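Local coordinates for protein phosphoribosylformylglycinamidine synthase, purS subunit (PDB 1VQ3) that is the PurS subunit of a phosphoribosylformylglycinamidine synthase, a small alpha/beta subunit found here as an assembly of four copies, at residues F18-Q23 and E71-A76; E34-V39 and L51-S56; I57-E62 and E79-P84. All coordinates share one frame; numbering follows the deposited sequence.

Interaction 1: residues F18-Q23 and E71-A76; sequences FAIDVQ and EIVKKA
V73 CG2 meets the F18 ring obliquely, at its CD2 and CE2 side. The methyl lies 3.4 Å from F18 CD2, a close fit for two carbons, and 3.8 Å from CE2. Two further flat groups, the D21 carboxylate and the Q23 amide, lie farther along the strand: Q23 NE2 points at the syn lone pair of D21 OD1, 2.9 Å away and nearly straight at 177°, and the oxygen sits in the amide plane, which fixes how the amide is turned.

The contact with helix 71-76 is wholly apolar and rests on V73 alone, whose two methyls fork over the strand. CG1 is anti to the backbone N (chi1 170°), which sets CG2 beside that nitrogen and against the CD2 side of F18 while CG1 faces I20. There the meeting is tip to tip, with I20 CD1 3.9 Å from V73 CG1. F18 and I20, alternate residues of the strand, thus present one face to the helix, whereas A19 between them points away from it. K74 also points away from the strand; its NZ forms a salt bridge to E71 OE2 at 3.0 Å, one turn back, and a hydrogen bond to E64 O of the third subunit. D21 OD2 makes a salt bridge to R92 and a hydrogen bond to H58 of the second subunit, and D21 OD1 a hydrogen bond to its S56.

Strand 15-24 is the middle strand of the chain's antiparallel sheet, between 51-62 and 87-93, and helix 66-81 packs on it as the second layer of an alpha/beta fold. V91 of strand 87-93 touches both F18 and V73, A69 of the helix closes on F18, and L59 of strand 51-62 lies against I20 together with C77 and L81.

Interaction 2: residues E34-V39 and L51-S56; sequences ETIERV and LRLGKS
L51 N donates to E37 OE1 at 3.0 Å and 167°, the one hydrogen bond between helix 34-39 and strand 51-56. This is helix-on-strand packing within the alpha/beta fold: helix 31-43 lies against the start of the long strand 51-62, and the two short axes pass 7.7 Å apart, running in broadly opposite directions. The N-H meets the carboxylate on its anti side and 33° out of plane. E37 CG lies anti to the backbone N (chi1 176°), and the chain stays extended beyond it, which carries the oxygen from the helix surface to the first amide of the strand. Along the way E37 and L51 run alongside each other in opposite senses, with E37 CB 3.8 Å from L51 CB, while OE1 also brushes the L51 CB at 3.5 Å.

Beside this polar link lies a small apolar patch built from I36, L51 and L53. I36 lies across L51; the CG2 branch of I36 does the touching, 3.7 Å from L51 CD1 and 4.0 Å from L51 CD2, so it rests against the fork of the leucine. L40, one turn farther along the helix, also packs on L51, the one fully buried residue among those that touch.

D30 OD2, just ahead of the helix, accepts the backbone N-H of L53, and R29 forms a salt bridge with E34 on the same helix. In the second subunit L81 packs on I36 and I57 on L53, so this apolar face belongs to the interface as well as to the chain. Farthest along the strand, I36 CD1 reaches L53 CD2 at 4.1 Å.

Interaction 3: residues I57-E62 and E79-P84; sequences IHLEVE and ELLVNP
The C-terminal turn of helix 66-81, widened to a pi-type turn over 79-81, is laid on strand 57-62 by the side chain of L81. L81 CB lies 4.0 Å from I57 CD1, the two side chains crossing obliquely. L81 CG is anti to the carbonyl carbon (chi1 -59°), and the branch beyond it extends toward L59, where CD1 meets L59 CD1 at a loose 4.5 Å. I57 and L59 are alternate residues of the strand and turn the same face to the helix, so L81 bridges them. Strand 51-62, helix 66-81 and strand 87-93 form a beta-alpha-beta crossover between parallel strands, with strand 15-24 inserted between the two in the sheet; this contact sits where the helix ends and the chain turns back toward the third strand. V82, directly after L81, leaves helical geometry and packs on C77, E87 and Y89. On the strand, V61 continues the same face, touching A69, I72 and V73 of the helix.

How the interactions relate
Interactions 1 and 3 are two parts of one core, their centres about 4 Å apart: both use helix 66-81, lying over the neighbouring strands 15-24 and 51-62, and I20 CD1 meets L59 CD2 at 3.4 Å. The centre of interaction 2 lies about 21 Å from that of interaction 1 and about 22 Å from that of interaction 3, at the other end of strand 51-62, with helix 31-43. Along the chain it is nested within the loop closed by interaction 1 and precedes interaction 3, whose segments alternate with those of interaction 1. One strand therefore serves two helices, and all three contacts touch the second subunit, with which strand 51-62 pairs to extend the sheet.

Interaction 1: residues F18-Q23 and E71-A76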
loop_
_atom_site.group_PDB
_atom_site.type_symbol
_atom_site.label_atom_id
_atom_site.label_comp_id
_atom_site.label_asym_id
_atom_site.label_seq_id
_atom_site.Cartn_x
_atom_site.Cartn_y
_atom_site.Cartn_z
ATOM N N PHE C 18 15.641 -3.525 10.696
ATOM C CA PHE C 18 14.727 -3.669 9.559
ATOM C C PHE C 18 13.549 -4.594 9.895
ATOM O O PHE C 18 13.647 -5.522 10.734
ATOM C CB PHE C 18 15.458 -4.249 8.351
ATOM C CG PHE C 18 16.585 -3.388 7.822
ATOM C CD1 PHE C 18 16.342 -2.407 6.901
ATOM C CD2 PHE C 18 17.892 -3.581 8.261
ATOM C CE1 PHE C 18 17.349 -1.652 6.418
ATOM C CE2 PHE C 18 18.920 -2.837 7.773
ATOM C CZ PHE C 18 18.681 -1.869 6.862
ATOM N N ALA C 19 12.458 -4.394 9.148
ATOM C CA ALA C 19 11.409 -5.350 9.054
ATOM C C ALA C 19 11.329 -5.884 7.637
ATOM O O ALA C 19 11.411 -5.137 6.641
ATOM C CB ALA C 19 10.095 -4.754 9.453
ATOM N N ILE C 20 11.077 -7.178 7.551
ATOM C CA ILE C 20 10.888 -7.881 6.263
ATOM C C ILE C 20 9.478 -8.473 6.293
ATOM O O ILE C 20 9.153 -9.313 7.162
ATOM C CB ILE C 20 11.912 -8.975 6.070
ATOM C CG1 ILE C 20 13.363 -8.510 6.364
ATOM C CG2 ILE C 20 11.773 -9.594 4.681
ATOM C CD1 ILE C 20 14.303 -9.640 6.644
ATOM N N ASP C 21 8.653 -8.034 5.350
ATOM C CA ASP C 21 7.288 -8.531 5.141
ATOM C C ASP C 21 7.248 -9.554 3.977
ATOM O O ASP C 21 7.264 -9.186 2.799
ATOM C CB ASP C 21 6.382 -7.351 4.863
ATOM C CG ASP C 21 4.890 -7.678 4.926
ATOM O OD1 ASP C 21 4.476 -8.842 4.969
ATOM O OD2 ASP C 21 4.046 -6.772 4.917
ATOM N N VAL C 22 7.161 -10.824 4.350
ATOM C CA VAL C 22 7.256 -11.942 3.437
ATOM C C VAL C 22 5.845 -12.448 3.240
ATOM O O VAL C 22 5.162 -12.834 4.205
ATOM C CB VAL C 22 8.088 -13.122 4.022
ATOM C CG1 VAL C 22 8.300 -14.185 2.954
ATOM C CG2 VAL C 22 9.424 -12.615 4.553
ATOM N N GLN C 23 5.396 -12.437 1.997
ATOM C CA GLN C 23 4.025 -12.779 1.690
ATOM C C GLN C 23 4.028 -13.809 0.591
ATOM O O GLN C 23 4.859 -13.768 -0.269
ATOM C CB GLN C 23 3.260 -11.557 1.192
ATOM C CG GLN C 23 2.951 -10.504 2.231
ATOM C CD GLN C 23 1.915 -10.954 3.299
ATOM O OE1 GLN C 23 0.948 -11.664 3.019
ATOM N NE2 GLN C 23 2.122 -10.504 4.502
ATOM N N GLU C 71 22.105 -4.457 1.964
ATOM C CA GLU C 71 22.595 -5.567 1.140
ATOM C C GLU C 71 22.614 -6.871 1.925
ATOM O O GLU C 71 22.277 -7.925 1.405
ATOM C CB GLU C 71 23.989 -5.236 0.564
ATOM C CG GLU C 71 23.952 -4.064 -0.416
ATOM C CD GLU C 71 23.048 -4.343 -1.617
ATOM O OE1 GLU C 71 23.225 -5.381 -2.249
ATOM O OE2 GLU C 71 22.174 -3.528 -1.938
ATOM N N ILE C 72 22.983 -6.813 3.203
ATOM C CA ILE C 72 23.010 -7.998 4.027
ATOM C C ILE C 72 21.606 -8.556 4.241
ATOM O O ILE C 72 21.389 -9.785 4.223
ATOM C CB ILE C 72 23.741 -7.679 5.381
ATOM C CG1 ILE C 72 25.256 -7.586 5.150
ATOM C CG2 ILE C 72 23.453 -8.737 6.366
ATOM C CD1 ILE C 72 25.980 -6.827 6.259
ATOM N N VAL C 73 20.647 -7.658 4.430
ATOM C CA VAL C 73 19.256 -8.063 4.599
ATOM C C VAL C 73 18.759 -8.810 3.367
ATOM O O VAL C 73 18.163 -9.835 3.495
ATOM C CB VAL C 73 18.307 -6.883 4.851
ATOM C CG1 VAL C 73 16.804 -7.378 4.779
ATOM C CG2 VAL C 73 18.604 -6.253 6.203
ATOM N N LYS C 74 18.987 -8.252 2.194
ATOM C CA LYS C 74 18.652 -8.930 0.970
ATOM C C LYS C 74 19.372 -10.292 0.854
ATOM O O LYS C 74 18.781 -11.260 0.460
ATOM C CB LYS C 74 19.016 -8.097 -0.225
ATOM C CG LYS C 74 18.179 -6.825 -0.420
ATOM C CD LYS C 74 18.415 -6.242 -1.812
ATOM C CE LYS C 74 19.826 -5.813 -2.018
ATOM N NZ LYS C 74 20.067 -5.168 -3.319
ATOM N N LYS C 75 20.641 -10.375 1.214
ATOM C CA LYS C 75 21.323 -11.678 1.210
ATOM C C LYS C 75 20.652 -12.694 2.135
ATOM O O LYS C 75 20.507 -13.895 1.792
ATOM C CB LYS C 75 22.804 -11.507 1.586
ATOM C CG LYS C 75 23.595 -10.716 0.602
ATOM N N ALA C 76 20.243 -12.234 3.325
ATOM C CA ALA C 76 19.513 -13.109 4.279
ATOM C C ALA C 76 18.240 -13.661 3.667
ATOM O O ALA C 76 17.922 -14.816 3.831
ATOM C CB ALA C 76 19.170 -12.403 5.571
#

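Interaction 2: residues E34-V39 and L51-S56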
loop_
_atom_site.group_PDB
_atom_site.type_symbol
_atom_site.label_atom_id
_atom_site.label_comp_id
_atom_site.label_asym_id
_atom_site.label_seq_id
_atom_site.Cartn_x
_atom_site.Cartn_y
_atom_site.Cartn_z
ATOM N N GLU C 34 -7.699 -17.539 4.737
ATOM C CA GLU C 34 -9.105 -17.721 4.472
ATOM C C GLU C 34 -9.845 -18.091 5.738
ATOM O O GLU C 34 -10.895 -17.548 6.009
ATOM C CB GLU C 34 -9.306 -18.845 3.463
ATOM C CG GLU C 34 -8.726 -18.564 2.101
ATOM C CD GLU C 34 -8.843 -19.775 1.181
ATOM O OE1 GLU C 34 -9.440 -20.816 1.599
ATOM O OE2 GLU C 34 -8.309 -19.689 0.068
ATOM N N THR C 35 -9.295 -19.009 6.525
ATOM C CA THR C 35 -9.935 -19.368 7.786
ATOM C C THR C 35 -10.068 -18.151 8.679
ATOM O O THR C 35 -11.148 -17.917 9.232
ATOM C CB THR C 35 -9.158 -20.500 8.500
ATOM O OG1 THR C 35 -9.233 -21.677 7.697
ATOM C CG2 THR C 35 -9.806 -20.925 9.807
ATOM N N ILE C 36 -8.968 -17.401 8.831
ATOM C CA ILE C 36 -8.972 -16.204 9.678
ATOM C C ILE C 36 -9.980 -15.184 9.183
ATOM O O ILE C 36 -10.809 -14.686 9.980
ATOM C CB ILE C 36 -7.577 -15.599 9.775
ATOM C CG1 ILE C 36 -6.661 -16.528 10.552
ATOM C CG2 ILE C 36 -7.627 -14.215 10.411
ATOM C CD1 ILE C 36 -5.206 -16.282 10.269
ATOM N N GLU C 37 -9.969 -14.892 7.885
ATOM C CA GLU C 37 -10.952 -13.970 7.313
ATOM C C GLU C 37 -12.415 -14.382 7.671
ATOM O O GLU C 37 -13.259 -13.562 8.033
ATOM C CB GLU C 37 -10.762 -13.875 5.798
ATOM C CG GLU C 37 -11.788 -13.008 5.104
ATOM C CD GLU C 37 -11.452 -12.667 3.665
ATOM O OE1 GLU C 37 -10.271 -12.596 3.296
ATOM O OE2 GLU C 37 -12.409 -12.438 2.906
ATOM N N ARG C 38 -12.690 -15.671 7.572
ATOM C CA ARG C 38 -14.037 -16.181 7.766
ATOM C C ARG C 38 -14.479 -16.043 9.234
ATOM O O ARG C 38 -15.622 -15.682 9.506
ATOM C CB ARG C 38 -14.073 -17.633 7.302
ATOM C CG ARG C 38 -15.441 -18.300 7.312
ATOM C CD ARG C 38 -15.342 -19.825 7.124
ATOM N NE ARG C 38 -14.312 -20.203 6.134
ATOM C CZ ARG C 38 -13.330 -21.117 6.308
ATOM N NH1 ARG C 38 -13.187 -21.811 7.442
ATOM N NH2 ARG C 38 -12.482 -21.348 5.315
ATOM N N VAL C 39 -13.551 -16.267 10.168
ATOM C CA VAL C 39 -13.807 -16.001 11.592
ATOM C C VAL C 39 -14.092 -14.522 11.828
ATOM O O VAL C 39 -15.069 -14.151 12.508
ATOM C CB VAL C 39 -12.625 -16.445 12.481
ATOM C CG1 VAL C 39 -12.885 -16.090 13.933
ATOM C CG2 VAL C 39 -12.401 -17.921 12.333
ATOM N N LEU C 51 -7.839 -10.916 3.118
ATOM C CA LEU C 51 -6.883 -11.148 4.207
ATOM C C LEU C 51 -5.778 -12.067 3.715
ATOM O O LEU C 51 -6.074 -13.080 3.141
ATOM C CB LEU C 51 -7.578 -11.751 5.407
ATOM C CG LEU C 51 -6.716 -11.780 6.700
ATOM C CD1 LEU C 51 -7.563 -11.471 7.875
ATOM C CD2 LEU C 51 -5.945 -13.112 6.920
ATOM N N ARG C 52 -4.509 -11.704 3.925
ATOM C CA ARG C 52 -3.407 -12.605 3.648
ATOM C C ARG C 52 -2.474 -12.635 4.840
ATOM O O ARG C 52 -2.189 -11.593 5.430
ATOM C CB ARG C 52 -2.640 -12.172 2.392
ATOM C CG ARG C 52 -3.477 -12.175 1.145
ATOM C CD ARG C 52 -3.633 -13.561 0.456
ATOM N NE ARG C 52 -2.393 -14.010 -0.197
ATOM C CZ ARG C 52 -2.296 -15.082 -0.984
ATOM N NH1 ARG C 52 -3.363 -15.833 -1.217
ATOM N NH2 ARG C 52 -1.130 -15.400 -1.540
ATOM N N LEU C 53 -2.085 -13.845 5.218
ATOM C CA LEU C 53 -1.214 -14.116 6.330
ATOM C C LEU C 53 0.188 -14.456 5.794
ATOM O O LEU C 53 0.392 -15.409 5.056
ATOM C CB LEU C 53 -1.774 -15.272 7.155
ATOM C CG LEU C 53 -0.924 -15.704 8.348
ATOM C CD1 LEU C 53 -0.809 -14.658 9.445
ATOM C CD2 LEU C 53 -1.453 -16.959 8.872
ATOM N N GLY C 54 1.138 -13.598 6.129
ATOM C CA GLY C 54 2.540 -13.814 5.857
ATOM C C GLY C 54 3.333 -13.710 7.148
ATOM O O GLY C 54 2.783 -13.839 8.274
ATOM N N LYS C 55 4.627 -13.486 6.952
ATOM C CA LYS C 55 5.614 -13.431 8.005
ATOM C C LYS C 55 6.247 -12.058 8.071
ATOM O O LYS C 55 6.440 -11.379 7.071
ATOM C CB LYS C 55 6.699 -14.469 7.732
ATOM C CG LYS C 55 6.193 -15.880 7.708
ATOM C CD LYS C 55 7.315 -16.858 7.464
ATOM C CE LYS C 55 7.407 -17.271 6.029
ATOM N NZ LYS C 55 8.310 -18.450 5.865
ATOM N N SER C 56 6.500 -11.636 9.291
ATOM C CA SER C 56 7.149 -10.379 9.545
ATOM C C SER C 56 8.375 -10.696 10.393
ATOM O O SER C 56 8.283 -11.114 11.560
ATOM C CB SER C 56 6.210 -9.388 10.240
ATOM O OG SER C 56 6.971 -8.254 10.640
#

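Interaction 3: residues I57-E62 and E79-P84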
loop_
_atom_site.group_PDB
_atom_site.type_symbol
_atom_site.label_atom_id
_atom_site.label_comp_id
_atom_site.label_asym_id
_atom_site.label_seq_id
_atom_site.Cartn_x
_atom_site.Cartn_y
_atom_site.Cartn_z
ATOM N N ILE C 57 9.529 -10.536 9.764
ATOM C CA ILE C 57 10.779 -10.837 10.376
ATOM C C ILE C 57 11.376 -9.494 10.706
ATOM O O ILE C 57 11.570 -8.653 9.821
ATOM C CB ILE C 57 11.661 -11.665 9.434
ATOM C CG1 ILE C 57 11.040 -13.052 9.196
ATOM C CG2 ILE C 57 13.044 -11.820 10.076
ATOM C CD1 ILE C 57 11.515 -13.713 7.888
ATOM N N HIS C 58 11.633 -9.278 11.990
ATOM C CA HIS C 58 12.448 -8.118 12.422
ATOM C C HIS C 58 13.897 -8.550 12.687
ATOM O O HIS C 58 14.146 -9.650 13.207
ATOM C CB HIS C 58 11.869 -7.555 13.722
ATOM C CG HIS C 58 10.587 -6.808 13.532
ATOM N ND1 HIS C 58 9.984 -6.095 14.547
ATOM C CD2 HIS C 58 9.756 -6.729 12.470
ATOM C CE1 HIS C 58 8.858 -5.566 14.108
ATOM N NE2 HIS C 58 8.692 -5.938 12.851
ATOM N N LEU C 59 14.866 -7.710 12.311
ATOM C CA LEU C 59 16.253 -8.050 12.567
ATOM C C LEU C 59 17.095 -6.834 12.571
ATOM O O LEU C 59 16.679 -5.783 12.096
ATOM C CB LEU C 59 16.798 -9.068 11.548
ATOM C CG LEU C 59 16.970 -8.665 10.075
ATOM C CD1 LEU C 59 17.461 -9.886 9.328
ATOM C CD2 LEU C 59 15.674 -8.195 9.450
ATOM N N GLU C 60 18.291 -6.983 13.128
ATOM C CA GLU C 60 19.245 -5.895 13.202
ATOM C C GLU C 60 20.481 -6.358 12.494
ATOM O O GLU C 60 20.851 -7.536 12.567
ATOM C CB GLU C 60 19.604 -5.545 14.658
ATOM C CG GLU C 60 18.418 -5.298 15.534
ATOM C CD GLU C 60 18.783 -4.729 16.886
ATOM O OE1 GLU C 60 19.949 -4.922 17.323
ATOM O OE2 GLU C 60 17.874 -4.137 17.522
ATOM N N VAL C 61 21.164 -5.419 11.866
ATOM C CA VAL C 61 22.354 -5.718 11.088
ATOM C C VAL C 61 23.476 -4.755 11.525
ATOM O O VAL C 61 23.247 -3.539 11.549
ATOM C CB VAL C 61 22.094 -5.549 9.577
ATOM C CG1 VAL C 61 23.372 -5.809 8.781
ATOM C CG2 VAL C 61 20.975 -6.490 9.098
ATOM N N GLU C 62 24.650 -5.302 11.847
ATOM C CA GLU C 62 25.843 -4.525 12.207
ATOM C C GLU C 62 26.615 -4.262 10.957
ATOM O O GLU C 62 26.990 -5.194 10.285
ATOM C CB GLU C 62 26.720 -5.281 13.214
ATOM N N GLU C 79 19.173 -16.195 0.837
ATOM C CA GLU C 79 19.866 -17.404 1.285
ATOM C C GLU C 79 19.016 -18.253 2.166
ATOM O O GLU C 79 19.290 -19.434 2.347
ATOM C CB GLU C 79 21.133 -17.047 2.026
ATOM C CG GLU C 79 22.180 -16.411 1.134
ATOM C CD GLU C 79 23.112 -17.426 0.471
ATOM O OE1 GLU C 79 22.779 -18.633 0.360
ATOM O OE2 GLU C 79 24.208 -17.000 0.077
ATOM N N LEU C 80 17.998 -17.657 2.777
ATOM C CA LEU C 80 17.240 -18.372 3.739
ATOM C C LEU C 80 15.823 -17.869 3.980
ATOM O O LEU C 80 14.924 -18.653 4.023
ATOM C CB LEU C 80 17.988 -18.379 5.051
ATOM C CG LEU C 80 17.412 -19.249 6.160
ATOM C CD1 LEU C 80 17.628 -20.744 5.880
ATOM C CD2 LEU C 80 18.028 -18.877 7.479
ATOM N N LEU C 81 15.628 -16.582 4.196
ATOM C CA LEU C 81 14.349 -16.140 4.788
ATOM C C LEU C 81 13.147 -16.235 3.828
ATOM O O LEU C 81 12.024 -16.477 4.262
ATOM C CB LEU C 81 14.479 -14.743 5.362
ATOM C CG LEU C 81 15.539 -14.617 6.432
ATOM C CD1 LEU C 81 15.602 -13.171 6.916
ATOM C CD2 LEU C 81 15.340 -15.617 7.578
ATOM N N VAL C 82 13.394 -16.081 2.533
ATOM C CA VAL C 82 12.329 -16.055 1.530
ATOM C C VAL C 82 12.495 -17.196 0.508
ATOM O O VAL C 82 13.573 -17.389 -0.065
ATOM C CB VAL C 82 12.306 -14.679 0.796
ATOM C CG1 VAL C 82 11.118 -14.564 -0.127
ATOM C CG2 VAL C 82 12.237 -13.515 1.824
ATOM N N ASN C 83 11.408 -17.924 0.298
ATOM C CA ASN C 83 11.357 -18.933 -0.746
ATOM C C ASN C 83 10.991 -18.207 -2.018
ATOM O O ASN C 83 9.860 -17.779 -2.154
ATOM C CB ASN C 83 10.298 -19.981 -0.405
ATOM C CG ASN C 83 10.285 -21.181 -1.387
ATOM O OD1 ASN C 83 10.502 -21.026 -2.583
ATOM N ND2 ASN C 83 9.994 -22.365 -0.866
ATOM N N PRO C 84 11.897 -18.123 -2.980
ATOM C CA PRO C 84 11.684 -17.283 -4.157
ATOM C C PRO C 84 10.572 -17.770 -5.107
ATOM O O PRO C 84 10.057 -16.994 -5.913
ATOM C CB PRO C 84 13.025 -17.355 -4.880
ATOM C CG PRO C 84 13.651 -18.554 -4.418
ATOM C CD PRO C 84 13.136 -18.911 -3.082
#